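Local coordinates for nuclear inclusion protein A (Tobacco vein mottling virus, PDB 3MMG), which probably acts as a 3C-type cysteine protease of peptidase family C4, which cuts the viral polyprotein at specific sequences, at residues T56-M60 with H61-A65; V132-E135 with D136-F139; E184-V187 with A188-D192; F203-K207 with I208-S212. The protein carries 3 engineered substitutions. One frame throughout, in Å; residues are numbered along the deposited sequence.

Contact 1 of 4, residues T56-M60 with H61-A65; sequences TIKTM and HGEFA. Engineered in segment 61-65: Ala65 (natural residue Lys).
Thr59 OG1 lies over one face of the His61 ring, 3.3 Å above its plane and shifted toward the rim, with Met60 CG at that ring's edge; the same OG1 meets the edge of the Phe64 ring, 3.7 Å from Phe64 CE1. Both rings lie on one side of a beta hairpin, strands 54-59 and 62-68 joined by a type I turn from Thr59 to Gly62. With chi1 at 81°, Thr59 holds OG1 between its own backbone N and carbonyl carbon, turned back across the bend, where it donates to Gly62 O (2.9 Å) and accepts from His61 N (3.0 Å). Gly62 O is also met by Thr59 N, so two donors of one residue grip it. Further along, Ile57 and Phe64 form a hydrogen-bonded pair. Their face of the hairpin turns inward: Ile57 and Thr59 pack on Cys19 of strand 18-25, and His61 NE2 bonds Pro92 O while its ring meets Phe94 edge-to-face. Thr56, Lys58 and Glu63 share the other face, where Thr56 CG2 touches Glu63 CG. The lysine chain runs extended until chi4 (64°) bends its end, placing Lys58 NZ in a salt bridge 2.9 Å from Glu63 OE1.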
loop_
_atom_site.group_PDB
_atom_site.type_symbol
_atom_site.label_atom_id
_atom_site.label_comp_id
_atom_site.label_asym_id
_atom_site.label_seq_id
_atom_site.Cartn_x
_atom_site.Cartn_y
_atom_site.Cartn_z
ATOM N N THR A 56 -11.660 10.041 1.924
ATOM C CA THR A 56 -11.679 10.676 0.599
ATOM C C THR A 56 -10.584 10.018 -0.215
ATOM O O THR A 56 -9.466 9.813 0.301
ATOM C CB THR A 56 -11.466 12.198 0.690
ATOM O OG1 THR A 56 -12.570 12.782 1.399
ATOM C CG2 THR A 56 -11.413 12.834 -0.714
ATOM N N ILE A 57 -10.907 9.646 -1.450
ATOM C CA ILE A 57 -9.980 8.929 -2.316
ATOM C C ILE A 57 -9.747 9.772 -3.563
ATOM O O ILE A 57 -10.689 9.987 -4.342
ATOM C CB ILE A 57 -10.571 7.567 -2.705
ATOM C CG1 ILE A 57 -10.910 6.779 -1.431
ATOM C CG2 ILE A 57 -9.598 6.808 -3.643
ATOM C CD1 ILE A 57 -12.318 6.218 -1.380
ATOM N N LYS A 58 -8.513 10.231 -3.756
ATOM C CA LYS A 58 -8.173 11.008 -4.945
ATOM C C LYS A 58 -7.470 10.133 -5.959
ATOM O O LYS A 58 -6.501 9.460 -5.623
ATOM C CB LYS A 58 -7.337 12.239 -4.629
ATOM C CG LYS A 58 -7.177 13.155 -5.854
ATOM C CD LYS A 58 -6.594 14.507 -5.487
ATOM C CE LYS A 58 -6.622 15.455 -6.693
ATOM N NZ LYS A 58 -8.016 15.807 -7.188
ATOM N N THR A 59 -7.985 10.135 -7.186
ATOM C CA THR A 59 -7.461 9.283 -8.251
ATOM C C THR A 59 -7.211 10.092 -9.537
ATOM O O THR A 59 -7.671 11.218 -9.663
ATOM C CB THR A 59 -8.440 8.128 -8.594
ATOM O OG1 THR A 59 -9.479 8.614 -9.460
ATOM C CG2 THR A 59 -9.059 7.549 -7.343
ATOM N N MET A 60 -6.556 9.480 -10.512
ATOM C CA MET A 60 -6.319 10.172 -11.783
ATOM C C MET A 60 -7.610 10.460 -12.537
ATOM O O MET A 60 -7.615 11.334 -13.449
ATOM C CB MET A 60 -5.341 9.382 -12.684
ATOM C CG MET A 60 -5.877 8.102 -13.260
ATOM S SD MET A 60 -4.862 7.499 -14.633
ATOM C CE MET A 60 -4.032 8.956 -15.153
ATOM N N HIS A 61 -8.680 9.737 -12.180
ATOM C CA HIS A 61 -9.960 9.857 -12.890
ATOM C C HIS A 61 -11.093 10.426 -12.026
ATOM O O HIS A 61 -12.274 10.358 -12.410
ATOM C CB HIS A 61 -10.358 8.535 -13.566
ATOM C CG HIS A 61 -10.579 7.389 -12.614
ATOM N ND1 HIS A 61 -9.549 6.621 -12.108
ATOM C CD2 HIS A 61 -11.722 6.842 -12.129
ATOM C CE1 HIS A 61 -10.044 5.674 -11.324
ATOM N NE2 HIS A 61 -11.362 5.780 -11.326
ATOM N N GLY A 62 -10.734 10.989 -10.875
ATOM C CA GLY A 62 -11.694 11.760 -10.088
ATOM C C GLY A 62 -11.370 11.714 -8.612
ATOM O O GLY A 62 -10.455 10.988 -8.189
ATOM N N GLU A 63 -12.118 12.481 -7.833
ATOM C CA GLU A 63 -11.935 12.545 -6.390
ATOM C C GLU A 63 -13.253 12.173 -5.717
ATOM O O GLU A 63 -14.297 12.759 -6.005
ATOM C CB GLU A 63 -11.497 13.949 -5.970
ATOM C CG GLU A 63 -11.257 14.092 -4.461
ATOM C CD GLU A 63 -10.661 15.439 -4.121
ATOM O OE1 GLU A 63 -9.692 15.868 -4.800
ATOM O OE2 GLU A 63 -11.186 16.079 -3.188
ATOM N N PHE A 64 -13.189 11.204 -4.815
ATOM C CA PHE A 64 -14.393 10.531 -4.332
ATOM C C PHE A 64 -14.451 10.572 -2.823
ATOM O O PHE A 64 -13.634 9.950 -2.129
ATOM C CB PHE A 64 -14.438 9.103 -4.882
ATOM C CG PHE A 64 -14.301 9.054 -6.383
ATOM C CD1 PHE A 64 -13.111 8.630 -6.989
ATOM C CD2 PHE A 64 -15.327 9.528 -7.195
ATOM C CE1 PHE A 64 -12.972 8.640 -8.395
ATOM C CE2 PHE A 64 -15.192 9.530 -8.585
ATOM C CZ PHE A 64 -14.024 9.090 -9.177
ATOM N N ALA A 65 -15.400 11.357 -2.325
ATOM C CA ALA A 65 -15.562 11.554 -0.903
ATOM C C ALA A 65 -16.579 10.569 -0.373
ATOM O O ALA A 65 -17.758 10.898 -0.221
ATOM C CB ALA A 65 -15.973 13.010 -0.609
#

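Contact 2 of 4, residues V132-E135 with D136-F139; sequences VHKE and DTSF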
loop_
_atom_site.group_PDB
_atom_site.type_symbol
_atom_site.label_atom_id
_atom_site.label_comp_id
_atom_site.label_asym_id
_atom_site.label_seq_id
_atom_site.Cartn_x
_atom_site.Cartn_y
_atom_site.Cartn_z
ATOM N N VAL A 132 15.603 -6.887 2.479
ATOM C CA VAL A 132 15.955 -7.963 3.419
ATOM C C VAL A 132 14.713 -8.324 4.220
ATOM O O VAL A 132 14.129 -7.450 4.864
ATOM C CB VAL A 132 17.086 -7.535 4.400
ATOM C CG1 VAL A 132 17.396 -8.687 5.405
ATOM C CG2 VAL A 132 18.346 -7.096 3.672
ATOM N N HIS A 133 14.348 -9.607 4.192
ATOM C CA HIS A 133 13.149 -10.079 4.861
ATOM C C HIS A 133 13.322 -10.074 6.374
ATOM O O HIS A 133 14.386 -10.466 6.892
ATOM C CB HIS A 133 12.823 -11.494 4.368
ATOM C CG HIS A 133 11.638 -12.103 5.037
ATOM N ND1 HIS A 133 10.369 -11.571 4.940
ATOM C CD2 HIS A 133 11.533 -13.191 5.844
ATOM C CE1 HIS A 133 9.529 -12.321 5.643
ATOM N NE2 HIS A 133 10.208 -13.314 6.188
ATOM N N LYS A 134 12.278 -9.622 7.072
ATOM C CA LYS A 134 12.211 -9.684 8.532
ATOM C C LYS A 134 11.543 -11.003 8.948
ATOM O O LYS A 134 10.351 -11.243 8.695
ATOM C CB LYS A 134 11.492 -8.461 9.088
ATOM C CG LYS A 134 11.417 -8.418 10.620
ATOM C CD LYS A 134 12.754 -8.007 11.214
ATOM C CE LYS A 134 12.643 -7.850 12.727
ATOM N NZ LYS A 134 13.971 -7.552 13.336
ATOM N N GLU A 135 12.340 -11.875 9.566
ATOM C CA GLU A 135 11.876 -13.208 9.930
ATOM C C GLU A 135 10.573 -13.188 10.738
ATOM O O GLU A 135 10.380 -12.336 11.608
ATOM C CB GLU A 135 12.987 -13.971 10.671
ATOM C CG GLU A 135 12.745 -15.473 10.717
ATOM C CD GLU A 135 13.712 -16.213 11.649
ATOM O OE1 GLU A 135 14.370 -15.546 12.505
ATOM O OE2 GLU A 135 13.779 -17.468 11.528
ATOM N N ASP A 136 9.685 -14.120 10.398
ATOM C CA ASP A 136 8.410 -14.372 11.074
ATOM C C ASP A 136 7.418 -13.234 10.890
ATOM O O ASP A 136 6.461 -13.081 11.672
ATOM C CB ASP A 136 8.624 -14.708 12.557
ATOM C CG ASP A 136 9.443 -15.983 12.746
ATOM O OD1 ASP A 136 9.264 -16.939 11.955
ATOM O OD2 ASP A 136 10.275 -16.014 13.669
ATOM N N THR A 137 7.656 -12.426 9.857
ATOM C CA THR A 137 6.733 -11.360 9.514
ATOM C C THR A 137 6.526 -11.279 8.008
ATOM O O THR A 137 7.168 -11.995 7.224
ATOM C CB THR A 137 7.224 -9.955 9.990
ATOM O OG1 THR A 137 8.275 -9.493 9.127
ATOM C CG2 THR A 137 7.721 -9.958 11.452
ATOM N N SER A 138 5.610 -10.393 7.616
ATOM C CA SER A 138 5.431 -10.053 6.209
ATOM C C SER A 138 6.189 -8.778 5.839
ATOM O O SER A 138 5.964 -8.187 4.768
ATOM C CB SER A 138 3.939 -9.925 5.893
ATOM O OG SER A 138 3.326 -11.215 5.899
ATOM N N PHE A 139 7.084 -8.338 6.716
ATOM C CA PHE A 139 7.827 -7.105 6.472
ATOM C C PHE A 139 9.172 -7.374 5.805
ATOM O O PHE A 139 9.861 -8.342 6.141
ATOM C CB PHE A 139 8.098 -6.325 7.769
ATOM C CG PHE A 139 6.873 -5.753 8.423
ATOM C CD1 PHE A 139 6.161 -4.694 7.823
ATOM C CD2 PHE A 139 6.428 -6.255 9.645
ATOM C CE1 PHE A 139 4.996 -4.152 8.449
ATOM C CE2 PHE A 139 5.268 -5.720 10.272
ATOM C CZ PHE A 139 4.556 -4.671 9.660
#
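Lys134 O and the Thr137 side chain form the compact part of this turn. Thr137 OG1 donates to Lys134 O at 2.7 Å, rising above the carbonyl plane, while Thr137 N reaches the same oxygen at 3.2 Å from the same face and closes a type II beta turn from Lys134 to Thr137. The hydroxyl works in both directions: as it gives to Lys134 O it accepts from Phe139 N at 2.9 Å, an ST turn that begins where the beta turn ends. A chi1 of 75° tucks OG1 between the threonine's own N and carbonyl carbon, the rotation that lets it serve both partners. Lys134 N donates to Phe139 O (2.9 Å), and Lys134 CB rests 3.4 Å from Thr137 OG1. Beyond CB the lysine chain bends at chi2 and leads away from the turn, to a hydrogen bond between NZ and Ser212 OG. This loop connects strands 121-133 and 139-142 of the six-stranded barrel. On the inner side Phe139 lies against Ser168 and Leu169 of strand 163-171. The tip of the turn is much looser. Glu135 and Asp136 are exposed there, their side chains next to each other and pointing the same way, with carboxylate planes only 15° apart. Glu135 OE1 and Asp136 OD2 stand 4.3 Å apart, so the two carboxylates probably repel each other mildly and may hold a proton slightly more readily, whereas the buried threonine hydroxyl has both its donor and acceptor roles filled by backbone.

Contact 3 of 4, residues E184-V187 with A188-D192; sequences EKFV and ATYLD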
loop_
_atom_site.group_PDB
_atom_site.type_symbol
_atom_site.label_atom_id
_atom_site.label_comp_id
_atom_site.label_asym_id
_atom_site.label_seq_id
_atom_site.Cartn_x
_atom_site.Cartn_y
_atom_site.Cartn_z
ATOM N N GLU A 184 1.224 -14.733 -1.896
ATOM C CA GLU A 184 1.079 -15.513 -3.118
ATOM C C GLU A 184 -0.378 -15.477 -3.572
ATOM O O GLU A 184 -1.278 -15.474 -2.731
ATOM C CB GLU A 184 1.459 -16.966 -2.835
ATOM C CG GLU A 184 1.857 -17.790 -4.066
ATOM C CD GLU A 184 2.171 -19.255 -3.724
ATOM O OE1 GLU A 184 2.196 -19.622 -2.521
ATOM O OE2 GLU A 184 2.382 -20.049 -4.667
ATOM N N LYS A 185 -0.586 -15.450 -4.891
ATOM C CA LYS A 185 -1.920 -15.526 -5.517
ATOM C C LYS A 185 -2.864 -14.456 -4.966
ATOM O O LYS A 185 -4.053 -14.714 -4.700
ATOM C CB LYS A 185 -2.496 -16.934 -5.321
ATOM C CG LYS A 185 -1.692 -17.977 -6.071
ATOM C CD LYS A 185 -2.197 -19.377 -5.840
ATOM C CE LYS A 185 -1.290 -20.372 -6.557
ATOM N NZ LYS A 185 -1.454 -21.753 -6.000
ATOM N N PHE A 186 -2.324 -13.251 -4.792
ATOM C CA PHE A 186 -3.063 -12.178 -4.158
ATOM C C PHE A 186 -4.353 -11.808 -4.906
ATOM O O PHE A 186 -5.421 -11.739 -4.289
ATOM C CB PHE A 186 -2.168 -10.935 -3.997
ATOM C CG PHE A 186 -2.903 -9.726 -3.501
ATOM C CD1 PHE A 186 -3.459 -9.712 -2.225
ATOM C CD2 PHE A 186 -3.038 -8.590 -4.314
ATOM C CE1 PHE A 186 -4.145 -8.581 -1.766
ATOM C CE2 PHE A 186 -3.713 -7.468 -3.857
ATOM C CZ PHE A 186 -4.266 -7.462 -2.590
ATOM N N VAL A 187 -4.236 -11.531 -6.206
ATOM C CA VAL A 187 -5.405 -11.151 -7.041
ATOM C C VAL A 187 -6.504 -12.237 -7.007
ATOM O O VAL A 187 -7.665 -11.955 -6.686
ATOM C CB VAL A 187 -4.964 -10.802 -8.479
ATOM C CG1 VAL A 187 -6.179 -10.507 -9.388
ATOM C CG2 VAL A 187 -4.016 -9.606 -8.440
ATOM N N ALA A 188 -6.111 -13.482 -7.281
ATOM C CA ALA A 188 -7.039 -14.617 -7.278
ATOM C C ALA A 188 -7.745 -14.789 -5.934
ATOM O O ALA A 188 -8.966 -14.936 -5.886
ATOM C CB ALA A 188 -6.311 -15.901 -7.681
ATOM N N THR A 189 -6.978 -14.734 -4.850
ATOM C CA THR A 189 -7.476 -15.007 -3.500
ATOM C C THR A 189 -8.273 -13.871 -2.867
ATOM O O THR A 189 -9.268 -14.124 -2.178
ATOM C CB THR A 189 -6.316 -15.388 -2.550
ATOM O OG1 THR A 189 -5.540 -16.424 -3.152
ATOM C CG2 THR A 189 -6.828 -15.856 -1.184
ATOM N N TYR A 190 -7.837 -12.632 -3.075
ATOM C CA TYR A 190 -8.422 -11.502 -2.364
ATOM C C TYR A 190 -9.306 -10.611 -3.248
ATOM O O TYR A 190 -10.283 -10.027 -2.769
ATOM C CB TYR A 190 -7.346 -10.679 -1.652
ATOM C CG TYR A 190 -6.734 -11.411 -0.480
ATOM C CD1 TYR A 190 -5.663 -12.298 -0.665
ATOM C CD2 TYR A 190 -7.258 -11.251 0.805
ATOM C CE1 TYR A 190 -5.118 -12.995 0.409
ATOM C CE2 TYR A 190 -6.729 -11.934 1.875
ATOM C CZ TYR A 190 -5.659 -12.803 1.681
ATOM O OH TYR A 190 -5.148 -13.480 2.778
ATOM N N LEU A 191 -8.986 -10.519 -4.533
ATOM C CA LEU A 191 -9.750 -9.626 -5.404
ATOM C C LEU A 191 -10.809 -10.374 -6.211
ATOM O O LEU A 191 -11.964 -9.946 -6.256
ATOM C CB LEU A 191 -8.832 -8.788 -6.310
ATOM C CG LEU A 191 -7.651 -8.095 -5.599
ATOM C CD1 LEU A 191 -6.862 -7.187 -6.529
ATOM C CD2 LEU A 191 -8.161 -7.315 -4.407
ATOM N N ASP A 192 -10.425 -11.476 -6.842
ATOM C CA ASP A 192 -11.328 -12.207 -7.736
ATOM C C ASP A 192 -12.373 -12.965 -6.922
ATOM O O ASP A 192 -13.489 -13.201 -7.399
ATOM C CB ASP A 192 -10.551 -13.179 -8.635
ATOM C CG ASP A 192 -9.708 -12.471 -9.702
ATOM O OD1 ASP A 192 -9.896 -11.263 -9.935
ATOM O OD2 ASP A 192 -8.841 -13.128 -10.324
#
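Thr189 brings two hydrogen bonds to one oxygen, Lys185 O, through its backbone N (2.9 Å) and its hydroxyl OG1 (2.7 Å). OG1 stands anti to the threonine's carbonyl carbon (chi1 -51°), folded back toward the preceding turn. Lys185 occupies the N-cap position, and the regular ladder continues with Tyr190 N to Phe186 O. Val187 O is again shared, by Leu191 N at 2.9 Å and by Asp192 N at 2.8 Å; the latter bond belongs to a wider pi-type turn over 188-192. Aromatic contact is slight: the Phe186 and Tyr190 rings are near parallel, at 28°, but slid apart with centroids 5.7 Å from each other, so they touch mainly through Phe186 CD1 and Tyr190 CD1. Phe186 O lies in the plane of the Tyr190 ring at its edge. Apolar packing gathers on Leu191 CD1, which reaches both Phe186 CE2 (4.1 Å) and Val187 CG2 (4.2 Å). On the side facing the first sheet, Phe186 rests on Val84 and Ile42, and Val187 and Leu191 on Phe37. The result is a short helix, widened by a pi-type turn, which follows the last strand of the second beta barrel and covers strands of the first sheet in this two-domain, chymotrypsin-like fold.

Contact 4 of 4, residues F203-K207 with I208-S212; sequences FNADK and ISWGS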
loop_
_atom_site.group_PDB
_atom_site.type_symbol
_atom_site.label_atom_id
_atom_site.label_comp_id
_atom_site.label_asym_id
_atom_site.label_seq_id
_atom_site.Cartn_x
_atom_site.Cartn_y
_atom_site.Cartn_z
ATOM N N PHE A 203 -9.698 -2.428 13.067
ATOM C CA PHE A 203 -8.244 -2.569 13.171
ATOM C C PHE A 203 -7.802 -3.103 14.525
ATOM O O PHE A 203 -8.295 -2.672 15.562
ATOM C CB PHE A 203 -7.533 -1.245 12.881
ATOM C CG PHE A 203 -6.025 -1.324 12.992
ATOM C CD1 PHE A 203 -5.273 -1.965 12.005
ATOM C CD2 PHE A 203 -5.366 -0.768 14.080
ATOM C CE1 PHE A 203 -3.886 -2.042 12.103
ATOM C CE2 PHE A 203 -3.974 -0.834 14.195
ATOM C CZ PHE A 203 -3.233 -1.472 13.200
ATOM N N ASN A 204 -6.853 -4.033 14.496
ATOM C CA ASN A 204 -6.265 -4.577 15.717
ATOM C C ASN A 204 -4.809 -4.934 15.435
ATOM O O ASN A 204 -4.546 -5.897 14.732
ATOM C CB ASN A 204 -7.044 -5.820 16.154
ATOM C CG ASN A 204 -6.504 -6.438 17.447
ATOM O OD1 ASN A 204 -5.595 -5.903 18.081
ATOM N ND2 ASN A 204 -7.092 -7.559 17.847
ATOM N N ALA A 205 -3.884 -4.138 15.961
ATOM C CA ALA A 205 -2.450 -4.351 15.710
ATOM C C ALA A 205 -1.986 -5.730 16.150
ATOM O O ALA A 205 -1.047 -6.280 15.573
ATOM C CB ALA A 205 -1.607 -3.274 16.389
ATOM N N ASP A 206 -2.642 -6.284 17.174
ATOM C CA ASP A 206 -2.303 -7.611 17.698
ATOM C C ASP A 206 -2.526 -8.724 16.695
ATOM O O ASP A 206 -2.030 -9.831 16.879
ATOM C CB ASP A 206 -3.115 -7.924 18.956
ATOM C CG ASP A 206 -2.691 -7.095 20.138
ATOM O OD1 ASP A 206 -1.607 -6.462 20.071
ATOM O OD2 ASP A 206 -3.443 -7.090 21.150
ATOM N N LYS A 207 -3.280 -8.439 15.640
ATOM C CA LYS A 207 -3.564 -9.434 14.624
ATOM C C LYS A 207 -2.542 -9.399 13.487
ATOM O O LYS A 207 -2.624 -10.202 12.559
ATOM C CB LYS A 207 -4.979 -9.261 14.076
ATOM C CG LYS A 207 -6.049 -9.401 15.156
ATOM C CD LYS A 207 -7.379 -9.750 14.556
ATOM C CE LYS A 207 -8.252 -10.494 15.564
ATOM N NZ LYS A 207 -9.464 -11.064 14.893
ATOM N N ILE A 208 -1.593 -8.471 13.556
ATOM C CA ILE A 208 -0.478 -8.434 12.601
ATOM C C ILE A 208 0.698 -9.180 13.237
ATOM O O ILE A 208 0.879 -9.110 14.449
ATOM C CB ILE A 208 -0.140 -6.967 12.229
ATOM C CG1 ILE A 208 -1.253 -6.419 11.322
ATOM C CG2 ILE A 208 1.237 -6.848 11.568
ATOM C CD1 ILE A 208 -1.346 -4.920 11.288
ATOM N N SER A 209 1.456 -9.905 12.422
ATOM C CA SER A 209 2.655 -10.634 12.887
ATOM C C SER A 209 3.843 -9.672 12.986
ATOM O O SER A 209 4.218 -9.041 11.985
ATOM C CB SER A 209 2.980 -11.787 11.927
ATOM O OG SER A 209 2.045 -12.862 12.028
ATOM N N TRP A 210 4.437 -9.561 14.188
ATOM C CA TRP A 210 5.470 -8.551 14.462
ATOM C C TRP A 210 6.888 -9.106 14.625
ATOM O O TRP A 210 7.855 -8.345 14.607
ATOM C CB TRP A 210 5.110 -7.703 15.703
ATOM C CG TRP A 210 3.906 -6.867 15.449
ATOM C CD1 TRP A 210 2.643 -7.103 15.892
ATOM C CD2 TRP A 210 3.844 -5.687 14.641
ATOM N NE1 TRP A 210 1.778 -6.143 15.402
ATOM C CE2 TRP A 210 2.491 -5.251 14.644
ATOM C CE3 TRP A 210 4.800 -4.946 13.921
ATOM C CZ2 TRP A 210 2.067 -4.110 13.954
ATOM C CZ3 TRP A 210 4.395 -3.808 13.245
ATOM C CH2 TRP A 210 3.026 -3.405 13.246
ATOM N N GLY A 211 7.008 -10.422 14.757
ATOM C CA GLY A 211 8.318 -11.033 14.990
ATOM C C GLY A 211 8.959 -10.330 16.175
ATOM O O GLY A 211 8.328 -10.185 17.231
ATOM N N SER A 212 10.188 -9.855 15.993
ATOM C CA SER A 212 10.908 -9.191 17.077
ATOM C C SER A 212 10.687 -7.682 17.151
ATOM O O SER A 212 11.322 -7.006 17.968
ATOM C CB SER A 212 12.409 -9.526 17.014
ATOM O OG SER A 212 13.045 -8.821 15.960
HETATM O O HOH W 1 0.674 -10.454 16.682
#
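Trp210 turns the edge of its indole toward Ala205 O and one face toward Ile208, at a compact bend made of an Asx turn and a 3-10 segment. In the Asx turn Asn204 OD1 accepts from Asp206 N; the 3-10 segment covers residues 205-207. NE1 of Trp210 donates to Ala205 O at 2.8 Å and 168°, with that oxygen close to the plane of the ring. Ile208 N donates to the same oxygen at 3.0 Å, and the two donors approach from opposite faces of the carbonyl plane, so the Ala205 carbonyl oxygen is held between a side chain and the backbone. With CG anti to the carbonyl carbon (chi1 -67°), Trp210 swings its indole back over the residues before it. Ile208 CG2 lies 3.6 Å above the indole plane, toward the rim, while the other branch of Ile208 runs away to Phe203, Ile208 CD1 lying 3.9 Å from Phe203 CE1. The Phe203 and Ile208 side chains cross at about a right angle, and one face of the phenyl ring has Ala205 N above it. The Trp210 ring also meets that of Phe139, at about 30°. On the bound peptide, Phe203 packs against an aromatic side chain and Trp210 against an apolar one, consistent with this C-terminal loop lining part of the substrate-binding groove. On the far side of the bend a water donates to Asp206 O at 2.8 Å and to Ile208 O at 2.6 Å.

How the contacts relate
All four contacts follow in series along the chain, none crossing or enclosing another. Contact 1 closes the hairpin between strands 54-59 and 62-68 at one side of the seven-stranded sheet. Contact 2, on the opposite side of the chain's centre, closes the turn between two strands of the six-stranded barrel. Contact 3 lies within the helix that leaves this barrel and packs on the first sheet, thereby joining the domains. Contact 4 bends the loop that follows the helix. Contacts 2 and 4 touch: Thr137 CG2 lies 3.4 Å from Gly211 N, laying the C-terminal loop on the barrel turn. Contact 3 stays about 9 Å from contact 2, nearest atoms.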